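Long-range contacts in outer membrane porin protein 32 (Delftia acidovorans, PDB 2FGQ), which forms anion-selective channels through the bacterial outer membrane as a homotrimeric porin: residues A[197-202]-A[228-233]; A[236-241]-A[262-267]; A[269-274]-A[293-298]; A[300-305]-A[315-320]. All coordinates share one frame; numbering follows the deposited sequence.

The four contacts follow one another along the chain without nesting or crossing. Contact 1 joins the open end of the hairpin of strands 199-213 and 218-230, contact 2 that of strands 235-249 and 253-264, and contact 3 that of strands 269-281 and 286-297. Contact 4 joins two parts of the long loop from strand 286-297 to strand 320-331. Probable hydrogen bonds tie contact 1 to contact 2 (F228 N to I236 O), contact 2 to contact 3 (Y262 N to A271 O) and contact 3 to contact 4 (A300 N to S269 OG); the centres of contacts 3 and 4 lie about 8 Å apart. All four follow one end of the barrel wall.

Contact 1. Residues A[197-202]-A[228-233]; sequences GGLATD and FKRDIG
T201 and R230 face each other as an antiparallel non-hydrogen-bonded pair, followed by the hydrogen-bonded pair D202 and K229. Backbone bonds come from D202 N to K229 O (2.9 Å) and from K229 N to D202 O (2.8 Å). Past the strand end, D231 N gives a nearly straight bond to A200 O (3.0 Å, 174°), and a water links that oxygen to I232 N. L199 CD2 meets I232 CD1 at 3.5 Å and lies against R230 CD, while T201 CG2 meets the edge of the F228 ring. With chi3 bent to 64°, the R230 guanidinium turns side-on to G233 O, which accepts from both NE (2.8 Å) and NH2, lying in the guanidinium plane; I232 CD1 lies over one face, toward the rim. With an alanine in place of R230, G233 O would probably lose these two donors and L199 and I232 part of their cover. D202 OD1 and D231 OD1 stand 4.2 Å apart with a water between them, and K193 forms a salt bridge with D202, probably easing the repulsion. Strand 183-196 flanks this open hairpin end through a T201 to T194 backbone bond, strand 235-249 through one between F228 and I236.

Contact 2. Residues A[236-241]-A[262-267]; sequences IKTNSY and YDQKAI
The facing ends of strands 235-249 and 253-264, a hairpin of the porin barrel wall, bring N239 and D263 together as an antiparallel hydrogen-bonded pair. D263 N reaches N239 O at 2.8 Å, nearly straight at 171°, and N239 N returns a bond to D263 O. Where the second strand turns away, K265 N still bonds K237 O (3.0 Å); a water spans that oxygen and A266 N, so the same oxygen is held by a second, water-mediated link.

On the face carrying N239 and D263, one water gathers three side chains: it accepts from N239 ND2, donates to D263 OD2 and sits 2.6 Å from Y241 OH, near the plane of the tyrosine ring. K265, folded back at chi2 (-65°), lays its CE beside N239 ND2 and forms a salt bridge from NZ to D263 OD2 (2.8 Å), arriving from above the carboxylate plane. N239 OD1 is taken by Q225 of the preceding strand.

The other face of the hairpin turns toward the loop that holds F115, M116 and W121, consistent with the inward-folded third loop of porins. Here S240 OG meets the edge of the Y262 ring, 3.4 Å from CD1 and near the ring plane. At the far end of that ring OH accepts from M116 N, and a phenylalanine in its place would probably keep the edge contact with S240 but leave the M116 amide without this partner. T238 CG2 and Q264 CG run alongside each other, 4.1 Å apart.

Contact 3. Residues A[269-274]-A[293-298]; sequences SKAHQI and AFLKNK
At A293, the first residue of the segment, CA lies 3.3 Å from I274 O, a CH···O approach beside the regular ladder. F294 follows as the hydrogen-bonded partner of I274: F294 N reaches I274 O at 2.9 Å, and I274 N returns the bond to F294 O. The phenyl ring itself leads off toward S320 and T322 of the next strand.

L295 turns to the opposite face, where it pairs with Q273. With CG anti to the backbone N (chi1 -177°), the leucine brings CD1 to Q273 CB at 3.8 Å and to H272 O at 3.6 Å, crossing the extended glutamine. The Q273 amide passes beyond the pair, NE2 bonding T275 OG1.

K296 and H272 form the second hydrogen-bonded pair. K296 N to H272 O is short and straight (2.8 Å, 171°), and H272 N bonds back to K296 O. That oxygen also receives A271 CA at 3.2 Å and lies near the plane of the imidazole at its edge, whereas H272 ND1 is held by Y259 OH of strand 253-264.

N297 stands across from A271 in a non-hydrogen-bonded pair. K298, already beyond the strand, supplies one more backbone bond, from N to K270 O, and lays CB 3.3 Å from the same oxygen.

Such a regular ladder of paired two-way bonds, with the short segments running 168° apart in direction, is the hairpin pattern of the up-and-down antiparallel beta barrel of bacterial porins.

Contact 4. Residues A[300-305]-A[315-320]; sequences ASTLGL and VQAGES
S301 O and T302 O are the two acceptors on which this contact between parts of one loop is built. G318 N bonds S301 O at 3.0 Å, almost straight on both sides, with 168° at the hydrogen. V315 N bonds T302 O over the same length, but from well above the carbonyl plane, 45° out of it. Between them A317 CA adds a CH···O contact of 3.4 Å to S301 O, which therefore meets the 315-320 chain twice.

Side chains pack round these bonds. T302 CB lies only 3.1 Å from V315 O, and its CG2 leans over the same chain toward A317 N (3.7 Å) and A317 CB. The torsion explains the placing: CG2 points anti to the carbonyl carbon, with OG1 between the backbone N and that carbon (chi1 54°). From the other segment V315 sends CG2 to L303 O at 3.4 Å.

A type II beta turn from Q316 to E319, closed by E319 N to Q316 O, presents the G318 amide; the positive phi of G318 suits a glycine. Farther out, S301 OG lies near the N297 side chain and bonds Q264 OE1, while A300 N is held by S269 OG. The E319 carboxylate forms a salt bridge through OE1 with K19 NZ, and L303 packs on M116, R119 and W121.

Both cross-segment hydrogen bonds run between main-chain atoms, and the side chains that cross do so through carbon atoms, set against carbonyl oxygens and each other, so the pairing probably depends more on the course of the backbone than on charge.

Contact 1. Residues A[197-202]-A[228-233]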
# COMPACT_ATOMS: atom_id res chain seq x y z
N GLY A 197 -10.55 -6.74 -28.35
CA GLY A 197 -10.07 -7.95 -28.98
C GLY A 197 -8.75 -7.83 -29.72
O GLY A 197 -8.53 -8.55 -30.70
N GLY A 198 -7.86 -6.95 -29.27
CA GLY A 198 -6.59 -6.70 -29.90
C GLY A 198 -6.61 -5.78 -31.11
O GLY A 198 -5.58 -5.59 -31.74
N LEU A 199 -7.74 -5.16 -31.40
CA LEU A 199 -7.89 -4.26 -32.55
C LEU A 199 -8.12 -2.82 -32.09
O LEU A 199 -9.00 -2.56 -31.26
CB LEU A 199 -9.05 -4.71 -33.45
CG LEU A 199 -8.71 -5.80 -34.49
CD1 LEU A 199 -8.17 -7.03 -33.87
CD2 LEU A 199 -9.98 -6.14 -35.29
N ALA A 200 -7.36 -1.90 -32.67
CA ALA A 200 -7.39 -0.49 -32.30
C ALA A 200 -8.81 0.05 -32.42
O ALA A 200 -9.49 -0.22 -33.42
CB ALA A 200 -6.47 0.31 -33.19
N THR A 201 -9.23 0.81 -31.42
CA THR A 201 -10.61 1.27 -31.26
C THR A 201 -10.58 2.62 -30.56
O THR A 201 -9.79 2.83 -29.64
CB THR A 201 -11.40 0.27 -30.41
OG1 THR A 201 -11.52 -0.99 -31.09
CG2 THR A 201 -12.82 0.68 -30.13
N ASP A 202 -11.37 3.56 -31.04
CA ASP A 202 -11.59 4.83 -30.34
C ASP A 202 -12.80 4.69 -29.42
O ASP A 202 -13.82 4.15 -29.81
CB ASP A 202 -11.94 5.95 -31.32
CG ASP A 202 -10.81 6.37 -32.21
OD1 ASP A 202 -9.64 6.04 -31.96
OD2 ASP A 202 -11.04 7.05 -33.25
N PHE A 228 -17.69 2.89 -28.96
CA PHE A 228 -16.40 2.30 -29.24
C PHE A 228 -16.37 1.98 -30.74
O PHE A 228 -17.06 1.06 -31.20
CB PHE A 228 -16.18 1.04 -28.42
CG PHE A 228 -15.94 1.23 -26.93
CD1 PHE A 228 -16.96 1.47 -26.05
CD2 PHE A 228 -14.67 1.08 -26.41
CE1 PHE A 228 -16.73 1.58 -24.67
CE2 PHE A 228 -14.42 1.12 -25.02
CZ PHE A 228 -15.44 1.36 -24.16
N LYS A 229 -15.62 2.76 -31.48
CA LYS A 229 -15.54 2.69 -32.94
C LYS A 229 -14.21 2.05 -33.33
O LYS A 229 -13.14 2.62 -33.12
CB LYS A 229 -15.62 4.10 -33.51
CG LYS A 229 -15.77 4.16 -34.99
CD LYS A 229 -16.27 5.54 -35.50
CE LYS A 229 -15.61 5.89 -36.82
NZ LYS A 229 -15.73 4.79 -37.82
N ARG A 230 -14.27 0.85 -33.88
CA ARG A 230 -13.08 0.09 -34.21
C ARG A 230 -12.53 0.57 -35.54
O ARG A 230 -13.29 0.82 -36.47
CB ARG A 230 -13.47 -1.39 -34.21
CG ARG A 230 -12.37 -2.36 -34.44
CD ARG A 230 -12.83 -3.78 -34.22
NE ARG A 230 -13.85 -4.15 -35.21
CZ ARG A 230 -14.37 -5.38 -35.31
NH1 ARG A 230 -14.01 -6.34 -34.48
NH2 ARG A 230 -15.31 -5.63 -36.23
N ASP A 231 -11.21 0.75 -35.62
CA ASP A 231 -10.58 1.33 -36.82
C ASP A 231 -10.93 0.55 -38.09
O ASP A 231 -11.16 1.18 -39.13
CB ASP A 231 -9.05 1.39 -36.70
CG ASP A 231 -8.54 2.40 -35.69
OD1 ASP A 231 -9.32 2.99 -34.90
OD2 ASP A 231 -7.31 2.66 -35.63
N ILE A 232 -10.95 -0.77 -38.04
CA ILE A 232 -11.23 -1.57 -39.24
C ILE A 232 -12.71 -1.59 -39.60
O ILE A 232 -13.08 -2.23 -40.60
CB ILE A 232 -10.72 -3.04 -39.14
CG1 ILE A 232 -11.46 -3.82 -38.05
CG2 ILE A 232 -9.20 -3.08 -39.04
CD1 ILE A 232 -11.60 -5.30 -38.30
N GLY A 233 -13.55 -1.02 -38.74
CA GLY A 233 -14.98 -1.04 -38.93
C GLY A 233 -15.69 -1.70 -37.77
O GLY A 233 -15.13 -2.57 -37.12
O HOH W 1 -9.33 -1.91 -35.73
O HOH W 2 -8.20 3.82 -32.54
O HOH W 3 -8.82 6.31 -35.33

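Contact 2. Residues A[236-241]-A[262-267]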
# COMPACT_ATOMS: atom_id res chain seq x y z
N ILE A 236 -19.55 -0.48 -31.03
CA ILE A 236 -20.38 -0.81 -29.89
C ILE A 236 -20.82 0.51 -29.32
O ILE A 236 -20.01 1.24 -28.72
CB ILE A 236 -19.60 -1.68 -28.86
CG1 ILE A 236 -19.33 -3.05 -29.50
CG2 ILE A 236 -20.38 -1.83 -27.55
CD1 ILE A 236 -18.50 -3.99 -28.67
N LYS A 237 -22.09 0.85 -29.56
CA LYS A 237 -22.67 2.14 -29.23
C LYS A 237 -23.71 1.93 -28.14
O LYS A 237 -24.55 1.05 -28.24
CB LYS A 237 -23.31 2.78 -30.48
CG LYS A 237 -23.88 4.13 -30.21
CD LYS A 237 -24.14 4.89 -31.54
CE LYS A 237 -25.48 4.63 -32.05
NZ LYS A 237 -25.65 5.35 -33.41
N THR A 238 -23.70 2.80 -27.14
CA THR A 238 -24.64 2.77 -26.06
C THR A 238 -25.13 4.18 -25.77
O THR A 238 -24.31 5.10 -25.62
CB THR A 238 -23.97 2.21 -24.79
OG1 THR A 238 -23.37 0.92 -25.07
CG2 THR A 238 -25.00 1.97 -23.69
N ASN A 239 -26.45 4.36 -25.71
CA ASN A 239 -27.08 5.60 -25.28
C ASN A 239 -27.60 5.39 -23.87
O ASN A 239 -28.39 4.46 -23.61
CB ASN A 239 -28.24 5.95 -26.22
CG ASN A 239 -27.78 6.26 -27.65
OD1 ASN A 239 -26.68 6.72 -27.88
ND2 ASN A 239 -28.68 6.02 -28.63
N SER A 240 -27.22 6.30 -22.97
CA SER A 240 -27.56 6.18 -21.56
C SER A 240 -28.28 7.45 -21.10
O SER A 240 -27.89 8.54 -21.46
CB SER A 240 -26.31 5.96 -20.70
OG SER A 240 -25.59 4.79 -21.09
N TYR A 241 -29.34 7.28 -20.33
CA TYR A 241 -30.20 8.39 -19.93
C TYR A 241 -30.52 8.27 -18.45
O TYR A 241 -30.68 7.17 -17.94
CB TYR A 241 -31.55 8.28 -20.64
CG TYR A 241 -31.53 8.11 -22.15
CD1 TYR A 241 -31.27 6.89 -22.73
CD2 TYR A 241 -31.82 9.17 -22.97
CE1 TYR A 241 -31.28 6.74 -24.11
CE2 TYR A 241 -31.83 9.03 -24.37
CZ TYR A 241 -31.54 7.80 -24.92
OH TYR A 241 -31.57 7.62 -26.29
N TYR A 262 -30.49 2.29 -20.34
CA TYR A 262 -29.29 1.98 -21.10
C TYR A 262 -29.70 1.22 -22.35
O TYR A 262 -30.18 0.09 -22.29
CB TYR A 262 -28.33 1.15 -20.23
CG TYR A 262 -28.11 1.80 -18.90
CD1 TYR A 262 -27.34 2.93 -18.80
CD2 TYR A 262 -28.74 1.33 -17.75
CE1 TYR A 262 -27.15 3.58 -17.60
CE2 TYR A 262 -28.55 1.96 -16.52
CZ TYR A 262 -27.74 3.08 -16.45
OH TYR A 262 -27.56 3.74 -15.27
N ASP A 263 -29.51 1.89 -23.47
CA ASP A 263 -29.85 1.37 -24.78
C ASP A 263 -28.59 0.88 -25.47
O ASP A 263 -27.80 1.66 -26.00
CB ASP A 263 -30.56 2.43 -25.59
CG ASP A 263 -31.12 1.90 -26.88
OD1 ASP A 263 -31.00 0.68 -27.17
OD2 ASP A 263 -31.72 2.66 -27.66
N GLN A 264 -28.40 -0.43 -25.42
CA GLN A 264 -27.18 -1.10 -25.82
C GLN A 264 -27.33 -1.58 -27.25
O GLN A 264 -27.84 -2.66 -27.50
CB GLN A 264 -26.91 -2.26 -24.86
CG GLN A 264 -26.74 -1.77 -23.44
CD GLN A 264 -27.13 -2.82 -22.40
OE1 GLN A 264 -28.30 -2.85 -21.90
NE2 GLN A 264 -26.17 -3.68 -22.08
N LYS A 265 -26.90 -0.76 -28.19
CA LYS A 265 -27.19 -1.01 -29.62
C LYS A 265 -26.56 -2.25 -30.16
O LYS A 265 -27.11 -2.88 -31.07
CB LYS A 265 -26.83 0.19 -30.51
CG LYS A 265 -27.51 1.44 -30.09
CD LYS A 265 -29.02 1.37 -30.24
CE LYS A 265 -29.66 2.73 -30.31
NZ LYS A 265 -31.14 2.64 -30.40
N ALA A 266 -25.40 -2.64 -29.64
CA ALA A 266 -24.70 -3.76 -30.20
C ALA A 266 -25.42 -5.07 -29.94
O ALA A 266 -25.16 -6.04 -30.66
CB ALA A 266 -23.26 -3.81 -29.67
N ILE A 267 -26.27 -5.14 -28.92
CA ILE A 267 -27.06 -6.32 -28.63
C ILE A 267 -28.57 -6.06 -28.77
O ILE A 267 -29.38 -6.87 -28.33
CB ILE A 267 -26.69 -6.87 -27.19
CG1 ILE A 267 -26.85 -5.78 -26.14
CG2 ILE A 267 -25.27 -7.39 -27.21
CD1 ILE A 267 -26.93 -6.27 -24.75
O HOH W 4 -23.99 -1.60 -27.23
O HOH W 5 -31.45 5.33 -27.61

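Contact 3. Residues A[269-274]-A[293-298]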
# COMPACT_ATOMS: atom_id res chain seq x y z
N SER A 269 -30.63 -4.26 -27.13
CA SER A 269 -31.30 -4.50 -25.87
C SER A 269 -31.22 -3.30 -24.96
O SER A 269 -30.19 -2.63 -24.89
CB SER A 269 -30.64 -5.68 -25.18
OG SER A 269 -30.72 -6.85 -25.97
N LYS A 270 -32.28 -3.09 -24.20
CA LYS A 270 -32.37 -2.04 -23.23
C LYS A 270 -32.38 -2.61 -21.81
O LYS A 270 -32.79 -3.76 -21.59
CB LYS A 270 -33.65 -1.24 -23.45
CG LYS A 270 -33.65 -0.45 -24.75
CD LYS A 270 -34.94 0.29 -24.95
CE LYS A 270 -34.90 1.01 -26.28
NZ LYS A 270 -36.21 1.66 -26.52
N ALA A 271 -31.91 -1.81 -20.86
CA ALA A 271 -32.06 -2.09 -19.44
C ALA A 271 -32.60 -0.82 -18.80
O ALA A 271 -32.23 0.28 -19.22
CB ALA A 271 -30.72 -2.50 -18.79
N HIS A 272 -33.51 -0.96 -17.84
CA HIS A 272 -34.10 0.15 -17.12
C HIS A 272 -33.77 -0.04 -15.64
O HIS A 272 -33.75 -1.16 -15.12
CB HIS A 272 -35.66 0.13 -17.24
CG HIS A 272 -36.20 0.13 -18.63
ND1 HIS A 272 -36.72 1.26 -19.22
CD2 HIS A 272 -36.35 -0.87 -19.54
CE1 HIS A 272 -37.13 0.97 -20.45
NE2 HIS A 272 -36.91 -0.31 -20.67
N GLN A 273 -33.59 1.05 -14.93
CA GLN A 273 -33.22 0.98 -13.52
C GLN A 273 -33.96 2.03 -12.73
O GLN A 273 -34.13 3.14 -13.18
CB GLN A 273 -31.73 1.23 -13.33
CG GLN A 273 -31.27 0.85 -11.92
CD GLN A 273 -29.82 1.08 -11.68
OE1 GLN A 273 -29.01 1.04 -12.62
NE2 GLN A 273 -29.46 1.33 -10.38
N ILE A 274 -34.41 1.66 -11.54
CA ILE A 274 -34.98 2.60 -10.59
C ILE A 274 -34.28 2.37 -9.25
O ILE A 274 -34.13 1.24 -8.80
CB ILE A 274 -36.50 2.39 -10.41
CG1 ILE A 274 -37.24 2.47 -11.72
CG2 ILE A 274 -37.07 3.46 -9.47
CD1 ILE A 274 -38.69 1.88 -11.60
N ALA A 293 -32.71 -0.82 -5.09
CA ALA A 293 -32.68 -0.69 -6.55
C ALA A 293 -33.28 -1.88 -7.26
O ALA A 293 -33.27 -3.01 -6.79
CB ALA A 293 -31.28 -0.51 -7.00
N PHE A 294 -33.81 -1.58 -8.44
CA PHE A 294 -34.44 -2.57 -9.30
C PHE A 294 -33.91 -2.33 -10.70
O PHE A 294 -34.04 -1.22 -11.21
CB PHE A 294 -35.97 -2.42 -9.28
CG PHE A 294 -36.69 -3.45 -10.10
CD1 PHE A 294 -36.70 -4.78 -9.71
CD2 PHE A 294 -37.38 -3.07 -11.27
CE1 PHE A 294 -37.38 -5.74 -10.48
CE2 PHE A 294 -38.04 -4.02 -12.04
CZ PHE A 294 -38.06 -5.35 -11.63
N LEU A 295 -33.32 -3.35 -11.30
CA LEU A 295 -32.72 -3.29 -12.60
C LEU A 295 -33.40 -4.34 -13.48
O LEU A 295 -33.33 -5.52 -13.22
CB LEU A 295 -31.22 -3.55 -12.51
CG LEU A 295 -30.30 -3.50 -13.71
CD1 LEU A 295 -30.36 -2.17 -14.41
CD2 LEU A 295 -28.83 -3.83 -13.32
N LYS A 296 -34.04 -3.88 -14.55
CA LYS A 296 -34.74 -4.75 -15.47
C LYS A 296 -34.02 -4.81 -16.79
O LYS A 296 -34.00 -3.84 -17.52
CB LYS A 296 -36.13 -4.17 -15.70
CG LYS A 296 -37.02 -4.95 -16.63
CD LYS A 296 -38.42 -4.27 -16.68
CE LYS A 296 -39.46 -4.97 -15.81
NZ LYS A 296 -40.19 -4.02 -14.88
N ASN A 297 -33.42 -5.95 -17.08
CA ASN A 297 -32.80 -6.20 -18.36
C ASN A 297 -33.86 -6.73 -19.31
O ASN A 297 -34.64 -7.59 -18.94
CB ASN A 297 -31.72 -7.25 -18.22
CG ASN A 297 -30.54 -6.77 -17.42
OD1 ASN A 297 -30.33 -7.18 -16.22
ND2 ASN A 297 -29.77 -5.91 -18.01
N LYS A 298 -33.81 -6.26 -20.54
CA LYS A 298 -34.63 -6.83 -21.63
C LYS A 298 -33.74 -7.60 -22.59
O LYS A 298 -32.53 -7.31 -22.77
CB LYS A 298 -35.36 -5.72 -22.37
CG LYS A 298 -36.27 -4.86 -21.50
CD LYS A 298 -37.39 -5.65 -20.84
CE LYS A 298 -38.62 -5.77 -21.75
NZ LYS A 298 -39.68 -6.61 -21.06

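Contact 4. Residues A[300-305]-A[315-320]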
# COMPACT_ATOMS: atom_id res chain seq x y z
N ALA A 300 -31.25 -9.40 -24.59
CA ALA A 300 -29.91 -9.96 -24.36
C ALA A 300 -29.10 -9.23 -23.27
O ALA A 300 -27.97 -9.58 -22.98
CB ALA A 300 -29.13 -9.97 -25.66
N SER A 301 -29.67 -8.19 -22.70
CA SER A 301 -28.98 -7.42 -21.67
C SER A 301 -28.77 -8.23 -20.40
O SER A 301 -29.65 -8.98 -19.98
CB SER A 301 -29.76 -6.13 -21.39
OG SER A 301 -29.07 -5.28 -20.48
N THR A 302 -27.59 -8.06 -19.81
CA THR A 302 -27.12 -8.82 -18.66
C THR A 302 -26.53 -7.94 -17.55
O THR A 302 -25.70 -8.42 -16.76
CB THR A 302 -26.02 -9.84 -19.05
OG1 THR A 302 -24.96 -9.16 -19.73
CG2 THR A 302 -26.54 -10.91 -20.00
N LEU A 303 -26.92 -6.68 -17.50
CA LEU A 303 -26.38 -5.75 -16.51
C LEU A 303 -26.77 -6.11 -15.09
O LEU A 303 -27.88 -6.53 -14.82
CB LEU A 303 -26.80 -4.32 -16.81
CG LEU A 303 -26.35 -3.75 -18.16
CD1 LEU A 303 -26.90 -2.35 -18.29
CD2 LEU A 303 -24.81 -3.77 -18.33
N GLY A 304 -25.83 -5.90 -14.20
CA GLY A 304 -26.06 -6.12 -12.79
C GLY A 304 -25.78 -4.89 -11.94
O GLY A 304 -24.95 -4.02 -12.29
N LEU A 305 -26.44 -4.85 -10.80
CA LEU A 305 -26.25 -3.79 -9.84
C LEU A 305 -24.85 -3.90 -9.20
O LEU A 305 -24.28 -4.99 -9.04
CB LEU A 305 -27.31 -3.86 -8.77
CG LEU A 305 -28.74 -3.63 -9.23
CD1 LEU A 305 -29.72 -4.10 -8.15
CD2 LEU A 305 -28.94 -2.16 -9.56
N VAL A 315 -26.01 -10.53 -14.62
CA VAL A 315 -27.06 -11.49 -14.41
C VAL A 315 -27.39 -12.19 -15.72
O VAL A 315 -26.90 -11.79 -16.77
CB VAL A 315 -28.32 -10.84 -13.80
CG1 VAL A 315 -27.99 -10.21 -12.44
CG2 VAL A 315 -28.97 -9.80 -14.75
N GLN A 316 -28.22 -13.23 -15.67
CA GLN A 316 -28.62 -13.90 -16.90
C GLN A 316 -29.42 -12.95 -17.81
O GLN A 316 -30.12 -12.04 -17.36
CB GLN A 316 -29.44 -15.14 -16.58
CG GLN A 316 -28.69 -16.15 -15.76
CD GLN A 316 -29.60 -17.06 -14.95
OE1 GLN A 316 -29.66 -18.23 -15.24
NE2 GLN A 316 -30.31 -16.51 -13.94
N ALA A 317 -29.33 -13.18 -19.11
CA ALA A 317 -29.99 -12.34 -20.09
C ALA A 317 -31.47 -12.17 -19.80
O ALA A 317 -32.19 -13.15 -19.52
CB ALA A 317 -29.82 -12.95 -21.48
N GLY A 318 -31.90 -10.92 -19.80
CA GLY A 318 -33.30 -10.59 -19.66
C GLY A 318 -33.88 -10.69 -18.27
O GLY A 318 -35.10 -10.54 -18.10
N GLU A 319 -33.01 -10.88 -17.28
CA GLU A 319 -33.45 -11.00 -15.91
C GLU A 319 -33.56 -9.65 -15.23
O GLU A 319 -32.81 -8.72 -15.54
CB GLU A 319 -32.46 -11.84 -15.10
CG GLU A 319 -32.45 -13.32 -15.44
CD GLU A 319 -33.71 -14.03 -15.03
OE1 GLU A 319 -34.16 -13.88 -13.88
OE2 GLU A 319 -34.28 -14.73 -15.89
N SER A 320 -34.47 -9.55 -14.27
CA SER A 320 -34.57 -8.40 -13.42
C SER A 320 -33.83 -8.75 -12.14
O SER A 320 -33.88 -9.90 -11.68
CB SER A 320 -36.02 -8.09 -13.09
OG SER A 320 -36.73 -7.70 -14.26